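PDB 1VBL: pectate lyase 47 from Bacillus sp. TS-47, which catalyses the eliminative cleavage of pectate as a thermostable, secreted lyase of polysaccharide lyase family 1, probably with the help of bound calcium. Local coordinates for residues N31-T36 against I42-G47; Y301-S304 against D310-Y313; T36-L41 against K123-V128. One frame throughout, in Å; residues are numbered along the deposited sequence.

Interaction 1 (N31-T36 against I42-G47); sequences NVFVVT and IQALGG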
loop_
_atom_site.group_PDB
_atom_site.type_symbol
_atom_site.label_atom_id
_atom_site.label_comp_id
_atom_site.label_asym_id
_atom_site.label_seq_id
_atom_site.Cartn_x
_atom_site.Cartn_y
_atom_site.Cartn_z
ATOM N N ASN A 31 20.771 -11.784 16.852
ATOM C CA ASN A 31 19.964 -10.758 16.206
ATOM C C ASN A 31 18.695 -11.310 15.569
ATOM O O ASN A 31 18.158 -10.741 14.616
ATOM C CB ASN A 31 20.817 -10.020 15.176
ATOM C CG ASN A 31 21.855 -9.129 15.830
ATOM O OD1 ASN A 31 22.952 -8.935 15.305
ATOM N ND2 ASN A 31 21.507 -8.570 16.984
ATOM N N VAL A 32 18.225 -12.430 16.109
ATOM C CA VAL A 32 16.999 -13.072 15.652
ATOM C C VAL A 32 16.056 -12.936 16.838
ATOM O O VAL A 32 16.320 -13.483 17.913
ATOM C CB VAL A 32 17.219 -14.562 15.342
ATOM C CG1 VAL A 32 15.911 -15.200 14.906
ATOM C CG2 VAL A 32 18.268 -14.713 14.252
ATOM N N PHE A 33 14.966 -12.203 16.653
ATOM C CA PHE A 33 14.032 -11.978 17.745
ATOM C C PHE A 33 12.624 -12.498 17.511
ATOM O O PHE A 33 12.212 -12.765 16.382
ATOM C CB PHE A 33 13.924 -10.478 18.051
ATOM C CG PHE A 33 15.243 -9.757 18.085
ATOM C CD1 PHE A 33 15.896 -9.414 16.905
ATOM C CD2 PHE A 33 15.831 -9.414 19.298
ATOM C CE1 PHE A 33 17.115 -8.738 16.932
ATOM C CE2 PHE A 33 17.051 -8.737 19.337
ATOM C CZ PHE A 33 17.694 -8.399 18.151
ATOM N N VAL A 34 11.897 -12.639 18.611
ATOM C CA VAL A 34 10.502 -13.047 18.585
ATOM C C VAL A 34 9.826 -11.943 19.390
ATOM O O VAL A 34 10.150 -11.739 20.563
ATOM C CB VAL A 34 10.277 -14.402 19.279
ATOM C CG1 VAL A 34 8.794 -14.738 19.273
ATOM C CG2 VAL A 34 11.065 -15.493 18.560
ATOM N N VAL A 35 8.909 -11.216 18.760
ATOM C CA VAL A 35 8.231 -10.120 19.442
ATOM C C VAL A 35 6.728 -10.329 19.536
ATOM O O VAL A 35 6.113 -10.910 18.639
ATOM C CB VAL A 35 8.527 -8.771 18.743
ATOM C CG1 VAL A 35 10.026 -8.509 18.759
ATOM C CG2 VAL A 35 8.009 -8.790 17.308
ATOM N N THR A 36 6.144 -9.842 20.629
ATOM C CA THR A 36 4.714 -9.997 20.867
ATOM C C THR A 36 3.970 -8.687 21.151
ATOM O O THR A 36 2.755 -8.694 21.352
ATOM C CB THR A 36 4.468 -10.963 22.047
ATOM O OG1 THR A 36 5.016 -10.401 23.245
ATOM C CG2 THR A 36 5.141 -12.304 21.783
ATOM N N ILE A 42 9.984 -2.557 18.794
ATOM C CA ILE A 42 10.899 -1.426 18.696
ATOM C C ILE A 42 12.272 -1.767 19.274
ATOM O O ILE A 42 13.297 -1.281 18.791
ATOM C CB ILE A 42 10.311 -0.176 19.400
ATOM C CG1 ILE A 42 9.078 0.304 18.624
ATOM C CG2 ILE A 42 11.355 0.936 19.467
ATOM C CD1 ILE A 42 8.410 1.532 19.205
ATOM N N GLN A 43 12.294 -2.614 20.299
ATOM C CA GLN A 43 13.558 -3.020 20.907
ATOM C C GLN A 43 14.326 -3.911 19.930
ATOM O O GLN A 43 15.525 -3.730 19.725
ATOM C CB GLN A 43 13.297 -3.761 22.224
ATOM C CG GLN A 43 12.543 -2.914 23.239
ATOM C CD GLN A 43 12.285 -3.629 24.545
ATOM O OE1 GLN A 43 11.820 -4.771 24.563
ATOM N NE2 GLN A 43 12.571 -2.954 25.654
ATOM N N ALA A 44 13.630 -4.858 19.310
ATOM C CA ALA A 44 14.269 -5.755 18.350
ATOM C C ALA A 44 14.832 -4.969 17.170
ATOM O O ALA A 44 15.862 -5.334 16.604
ATOM C CB ALA A 44 13.273 -6.795 17.856
ATOM N N LEU A 45 14.155 -3.886 16.808
ATOM C CA LEU A 45 14.587 -3.051 15.695
ATOM C C LEU A 45 15.708 -2.075 16.058
ATOM O O LEU A 45 16.234 -1.382 15.189
ATOM C CB LEU A 45 13.389 -2.283 15.125
ATOM C CG LEU A 45 12.421 -3.103 14.262
ATOM C CD1 LEU A 45 11.107 -2.352 14.084
ATOM C CD2 LEU A 45 13.067 -3.379 12.905
ATOM N N GLY A 46 16.079 -2.012 17.332
ATOM C CA GLY A 46 17.148 -1.102 17.707
ATOM C C GLY A 46 17.075 -0.487 19.091
ATOM O O GLY A 46 18.105 -0.121 19.652
ATOM N N GLY A 47 15.871 -0.350 19.638
ATOM C CA GLY A 47 15.731 0.217 20.969
ATOM C C GLY A 47 15.171 1.626 21.012
ATOM O O GLY A 47 14.791 2.112 22.077
#

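Interaction 2 (Y301-S304 against D310-Y313); sequences YEFS and DFQY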
loop_
_atom_site.group_PDB
_atom_site.type_symbol
_atom_site.label_atom_id
_atom_site.label_comp_id
_atom_site.label_asym_id
_atom_site.label_seq_id
_atom_site.Cartn_x
_atom_site.Cartn_y
_atom_site.Cartn_z
ATOM N N TYR A 301 -7.992 -9.687 -9.615
ATOM C CA TYR A 301 -8.794 -8.576 -9.099
ATOM C C TYR A 301 -10.240 -9.055 -9.068
ATOM O O TYR A 301 -10.784 -9.469 -10.091
ATOM C CB TYR A 301 -8.672 -7.348 -10.011
ATOM C CG TYR A 301 -7.249 -6.917 -10.297
ATOM C CD1 TYR A 301 -6.461 -7.611 -11.215
ATOM C CD2 TYR A 301 -6.687 -5.816 -9.647
ATOM C CE1 TYR A 301 -5.149 -7.223 -11.481
ATOM C CE2 TYR A 301 -5.369 -5.419 -9.906
ATOM C CZ TYR A 301 -4.611 -6.130 -10.822
ATOM O OH TYR A 301 -3.306 -5.769 -11.072
ATOM N N GLU A 302 -10.861 -8.982 -7.896
ATOM C CA GLU A 302 -12.223 -9.472 -7.727
ATOM C C GLU A 302 -13.086 -8.437 -7.027
ATOM O O GLU A 302 -12.762 -7.992 -5.926
ATOM C CB GLU A 302 -12.156 -10.773 -6.920
ATOM C CG GLU A 302 -13.470 -11.426 -6.577
ATOM C CD GLU A 302 -13.249 -12.688 -5.765
ATOM O OE1 GLU A 302 -13.008 -13.760 -6.362
ATOM O OE2 GLU A 302 -13.294 -12.603 -4.524
ATOM N N PHE A 303 -14.192 -8.061 -7.665
ATOM C CA PHE A 303 -15.064 -7.045 -7.094
ATOM C C PHE A 303 -16.541 -7.409 -7.100
ATOM O O PHE A 303 -17.050 -7.990 -8.058
ATOM C CB PHE A 303 -14.877 -5.720 -7.841
ATOM C CG PHE A 303 -13.436 -5.332 -8.044
ATOM C CD1 PHE A 303 -12.742 -5.757 -9.173
ATOM C CD2 PHE A 303 -12.769 -4.553 -7.099
ATOM C CE1 PHE A 303 -11.403 -5.412 -9.366
ATOM C CE2 PHE A 303 -11.433 -4.203 -7.279
ATOM C CZ PHE A 303 -10.746 -4.634 -8.418
ATOM N N SER A 304 -17.218 -7.052 -6.015
ATOM C CA SER A 304 -18.648 -7.291 -5.871
ATOM C C SER A 304 -19.312 -5.946 -5.608
ATOM O O SER A 304 -18.843 -5.171 -4.776
ATOM C CB SER A 304 -18.927 -8.229 -4.697
ATOM O OG SER A 304 -20.319 -8.280 -4.425
ATOM N N ASP A 310 -16.662 0.771 -2.801
ATOM C CA ASP A 310 -17.027 0.871 -4.205
ATOM C C ASP A 310 -15.760 0.676 -5.022
ATOM O O ASP A 310 -14.657 0.701 -4.478
ATOM C CB ASP A 310 -17.625 2.247 -4.503
ATOM C CG ASP A 310 -18.949 2.473 -3.796
ATOM O OD1 ASP A 310 -19.869 1.653 -3.990
ATOM O OD2 ASP A 310 -19.069 3.468 -3.050
ATOM N N PHE A 311 -15.919 0.458 -6.320
ATOM C CA PHE A 311 -14.770 0.290 -7.195
ATOM C C PHE A 311 -14.699 1.504 -8.102
ATOM O O PHE A 311 -15.708 1.907 -8.683
ATOM C CB PHE A 311 -14.901 -0.975 -8.045
ATOM C CG PHE A 311 -13.886 -1.062 -9.154
ATOM C CD1 PHE A 311 -14.223 -0.703 -10.459
ATOM C CD2 PHE A 311 -12.587 -1.476 -8.889
ATOM C CE1 PHE A 311 -13.278 -0.756 -11.482
ATOM C CE2 PHE A 311 -11.629 -1.531 -9.909
ATOM C CZ PHE A 311 -11.976 -1.172 -11.206
ATOM N N GLN A 312 -13.514 2.091 -8.219
ATOM C CA GLN A 312 -13.339 3.261 -9.070
ATOM C C GLN A 312 -12.495 2.898 -10.288
ATOM O O GLN A 312 -12.912 3.107 -11.427
ATOM C CB GLN A 312 -12.662 4.396 -8.291
ATOM C CG GLN A 312 -12.600 5.710 -9.066
ATOM C CD GLN A 312 -11.804 6.785 -8.348
ATOM O OE1 GLN A 312 -11.984 7.012 -7.150
ATOM N NE2 GLN A 312 -10.923 7.461 -9.081
ATOM N N TYR A 313 -11.304 2.357 -10.041
ATOM C CA TYR A 313 -10.408 1.954 -11.122
ATOM C C TYR A 313 -9.314 1.057 -10.554
ATOM O O TYR A 313 -9.098 1.021 -9.339
ATOM C CB TYR A 313 -9.789 3.190 -11.791
ATOM C CG TYR A 313 -8.677 3.848 -11.004
ATOM C CD1 TYR A 313 -7.358 3.414 -11.132
ATOM C CD2 TYR A 313 -8.942 4.904 -10.129
ATOM C CE1 TYR A 313 -6.327 4.012 -10.412
ATOM C CE2 TYR A 313 -7.913 5.511 -9.398
ATOM C CZ TYR A 313 -6.611 5.059 -9.549
ATOM O OH TYR A 313 -5.588 5.652 -8.852
#

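Interaction 3 (T36-L41 against K123-V128); sequences TNRTEL and KDRIMV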
loop_
_atom_site.group_PDB
_atom_site.type_symbol
_atom_site.label_atom_id
_atom_site.label_comp_id
_atom_site.label_asym_id
_atom_site.label_seq_id
_atom_site.Cartn_x
_atom_site.Cartn_y
_atom_site.Cartn_z
ATOM N N THR A 36 6.144 -9.842 20.629
ATOM C CA THR A 36 4.714 -9.997 20.867
ATOM C C THR A 36 3.970 -8.687 21.151
ATOM O O THR A 36 2.755 -8.694 21.352
ATOM C CB THR A 36 4.468 -10.963 22.047
ATOM O OG1 THR A 36 5.016 -10.401 23.245
ATOM C CG2 THR A 36 5.141 -12.304 21.783
ATOM N N ASN A 37 4.691 -7.569 21.176
ATOM C CA ASN A 37 4.065 -6.273 21.422
ATOM C C ASN A 37 4.911 -5.129 20.875
ATOM O O ASN A 37 6.044 -5.336 20.449
ATOM C CB ASN A 37 3.801 -6.068 22.921
ATOM C CG ASN A 37 5.070 -6.087 23.747
ATOM O OD1 ASN A 37 6.007 -5.337 23.484
ATOM N ND2 ASN A 37 5.101 -6.944 24.765
ATOM N N ARG A 38 4.355 -3.923 20.897
ATOM C CA ARG A 38 5.038 -2.746 20.378
ATOM C C ARG A 38 6.437 -2.528 20.936
ATOM O O ARG A 38 7.385 -2.311 20.183
ATOM C CB ARG A 38 4.196 -1.490 20.628
ATOM C CG ARG A 38 4.834 -0.217 20.082
ATOM C CD ARG A 38 3.923 0.991 20.234
ATOM N NE ARG A 38 4.583 2.208 19.772
ATOM C CZ ARG A 38 5.625 2.770 20.377
ATOM N NH1 ARG A 38 6.129 2.230 21.481
ATOM N NH2 ARG A 38 6.172 3.867 19.873
ATOM N N THR A 39 6.570 -2.576 22.257
ATOM C CA THR A 39 7.873 -2.359 22.874
ATOM C C THR A 39 8.921 -3.356 22.392
ATOM O O THR A 39 10.017 -2.965 21.998
ATOM C CB THR A 39 7.777 -2.432 24.411
ATOM O OG1 THR A 39 6.891 -1.408 24.878
ATOM C CG2 THR A 39 9.147 -2.232 25.038
ATOM N N GLU A 40 8.585 -4.641 22.417
ATOM C CA GLU A 40 9.525 -5.668 21.982
ATOM C C GLU A 40 9.903 -5.481 20.516
ATOM O O GLU A 40 11.040 -5.745 20.119
ATOM C CB GLU A 40 8.925 -7.061 22.191
ATOM C CG GLU A 40 8.424 -7.307 23.611
ATOM C CD GLU A 40 8.027 -8.752 23.852
ATOM O OE1 GLU A 40 7.493 -9.423 22.964
ATOM O OE2 GLU A 40 8.271 -9.234 25.064
ATOM N N LEU A 41 8.947 -5.022 19.714
ATOM C CA LEU A 41 9.198 -4.801 18.295
ATOM C C LEU A 41 10.216 -3.681 18.122
ATOM O O LEU A 41 11.198 -3.832 17.395
ATOM C CB LEU A 41 7.893 -4.443 17.571
ATOM C CG LEU A 41 7.992 -4.038 16.094
ATOM C CD1 LEU A 41 8.664 -5.140 15.287
ATOM C CD2 LEU A 41 6.593 -3.761 15.549
ATOM N N LYS A 123 1.619 9.866 15.052
ATOM C CA LYS A 123 2.570 9.442 14.032
ATOM C C LYS A 123 3.867 8.934 14.659
ATOM O O LYS A 123 4.335 7.837 14.340
ATOM C CB LYS A 123 2.871 10.608 13.081
ATOM C CG LYS A 123 3.806 10.271 11.926
ATOM C CD LYS A 123 5.232 10.718 12.192
ATOM C CE LYS A 123 5.310 12.230 12.397
ATOM N NZ LYS A 123 4.618 12.985 11.307
ATOM N N ASP A 124 4.444 9.732 15.553
ATOM C CA ASP A 124 5.689 9.351 16.207
ATOM C C ASP A 124 5.578 8.054 17.007
ATOM O O ASP A 124 6.590 7.414 17.288
ATOM C CB ASP A 124 6.183 10.479 17.125
ATOM C CG ASP A 124 6.679 11.691 16.351
ATOM O OD1 ASP A 124 6.954 11.562 15.139
ATOM O OD2 ASP A 124 6.806 12.774 16.960
ATOM N N ARG A 125 4.361 7.656 17.368
ATOM C CA ARG A 125 4.181 6.429 18.141
ATOM C C ARG A 125 3.792 5.182 17.350
ATOM O O ARG A 125 4.300 4.094 17.631
ATOM C CB ARG A 125 3.145 6.639 19.254
ATOM C CG ARG A 125 2.770 5.357 20.009
ATOM C CD ARG A 125 2.072 5.664 21.335
ATOM N NE ARG A 125 2.979 6.324 22.274
ATOM C CZ ARG A 125 3.837 5.689 23.067
ATOM N NH1 ARG A 125 3.913 4.365 23.058
ATOM N NH2 ARG A 125 4.643 6.385 23.856
ATOM N N ILE A 126 2.902 5.334 16.372
ATOM C CA ILE A 126 2.426 4.184 15.606
ATOM C C ILE A 126 3.160 3.816 14.318
ATOM O O ILE A 126 2.999 2.701 13.824
ATOM C CB ILE A 126 0.922 4.320 15.280
ATOM C CG1 ILE A 126 0.699 5.386 14.206
ATOM C CG2 ILE A 126 0.152 4.677 16.559
ATOM C CD1 ILE A 126 -0.754 5.514 13.778
ATOM N N MET A 127 3.939 4.737 13.758
ATOM C CA MET A 127 4.682 4.416 12.542
ATOM C C MET A 127 6.067 3.951 12.969
ATOM O O MET A 127 6.891 4.742 13.440
ATOM C CB MET A 127 4.772 5.630 11.614
ATOM C CG MET A 127 3.422 6.058 11.034
ATOM S SD MET A 127 2.422 4.667 10.391
ATOM C CE MET A 127 3.452 4.116 9.055
ATOM N N VAL A 128 6.301 2.653 12.817
ATOM C CA VAL A 128 7.553 2.019 13.215
ATOM C C VAL A 128 8.609 2.034 12.114
ATOM O O VAL A 128 8.384 1.518 11.017
ATOM C CB VAL A 128 7.292 0.548 13.640
ATOM C CG1 VAL A 128 8.581 -0.121 14.077
ATOM C CG2 VAL A 128 6.265 0.512 14.766
#

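Interaction 1 (N31-T36 against I42-G47)
Just after A44, whose methyl meets the ring of F33, the helix is closed by a backbone hydrogen bond from G47 N to I42 O, 2.9 Å long, with a second from G46 N to Q43 O inside it. The pair makes a Schellman motif at the end of the helix. G46 leaves helical angles with a positive phi of 148°, where any side chain would be jammed against the carbonyl oxygen of L45; G47 is constrained in the same way, so two glycines suit the turn.

Across the contact itself everything is apolar. The methyl of A44 lies over one face of the F33 ring in a CH-pi contact, CB being 3.9 Å from the ring centroid and 26° off the ring normal. It is displaced toward the ring's attached end, and its closest approach is 3.6 Å, from A44 CB to F33 CG. F33 turns CG anti to its own carbonyl carbon (chi1 -44°), which carries the ring out toward the helix, where one face meets A44. From the next residue on the same side of the strand, V35, the CG1 branch reaches A44 CB at 3.8 Å. One methyl thus meets both an aromatic face and a valine branch. Alanine suits this place because the strand and the helix pass closely here, with the CA atoms of F33 and A44 only 6.3 Å apart.

Strand 32-35 pairs in parallel with strand 59-63 through backbone bonds of F33 and V35 to Y62. I61 of that neighbouring strand is touched by V35, A44 and L45, so helix 38-44 packs across both strands, consistent with the helix that caps the N-terminal end of the parallel beta-helix in pectate lyases.

Interaction 2 (Y301-S304 against D310-Y313)
F303, the last residue of strand 293-303, faces F311 of the following loop with their CA atoms 7.3 Å apart, and no hydrogen bond joins the two backbones. The contact is one aromatic pair. The edge of F311 is directed at the face of F303 in an edge-to-face arrangement that is well short of perpendicular: the planes meet at 52° and the centroids lie 4.4 Å apart. F311 CD2 comes closest, 3.4 Å from F303 CE2, while F311 CE2 stands 3.6 Å from F303 CZ. The touching edge therefore sits above the rim of the F303 ring, not its centre. F311 carries CG anti to its backbone N (chi1 169°), which sends the ring across to the strand. Behind it the loop curls round, and the backbone N of Y313 lies over the centre of the F311 ring.

Phenylalanine suits both places, giving a flat apolar face to the buried strand end and an apolar edge to the loop above it. F303 also stacks with F332 of the next parallel strand, as Y301 does with F330. Such ladders of aromatic rings in successive coils, flanked by loops of variable length, are characteristic of the parallel beta-helix.

Interaction 3 (T36-L41 against K123-V128)
R38 uses two nitrogens, NE and NH2, to grip R125 O side-on, tying helix 38-44, which probably caps the parallel beta-helix, to the last turn of helix 110-126. Both bonds measure 2.9 Å from R125 O, which lies in the guanidinium plane; NH2 comes in on a lone pair, whereas NE is tilted 32° from the carbonyl plane. Arginine suits a carbonyl at a helix's C-terminal end, where the helix dipole would probably strengthen the attraction. The side chain reaches it extended as far as NE, with CG anti to the backbone N (chi1 -179°).

R125 bends back to set NH1 over one face of the R38 guanidinium. These like charges are probably eased by D73, in a salt bridge with R125, and by V71 O, which accepts from R125 NH1. With an alanine in place of R38, R125 O would probably lose the NE and NH2 donors and a gap would probably open beside R125 NH1.

Nearby, L41 CD2 meets V128 CG2 loosely, at 4.4 Å. N37 is the N-cap of helix 38-44; its OD1 accepts from E40 N almost straight (175°), and E40 OE1 accepts from T36 N and, at 2.7 Å, from T36 OG1.

Overall arrangement
Interactions 1 and 3 hold the same helix, 38-44, from two sides. They share T36, their centres are 11 Å apart, and V35 and L45 of the first pack against E40 and V128 of the second. Both are mainly buried, yet interaction 1 is wholly apolar across its interface, whereas interaction 3 adds an arginine gripping a helix-end carbonyl to a small apolar contact. V128 brings interaction 3 to about 12 Å from D190, a calcium ligand, between side chains. Interaction 2 stands apart, on the opposite side of the chain's centre and about 20 Å from interaction 3 at the nearest atoms. Partly buried, it joins a strand to its own loop through aromatic rings.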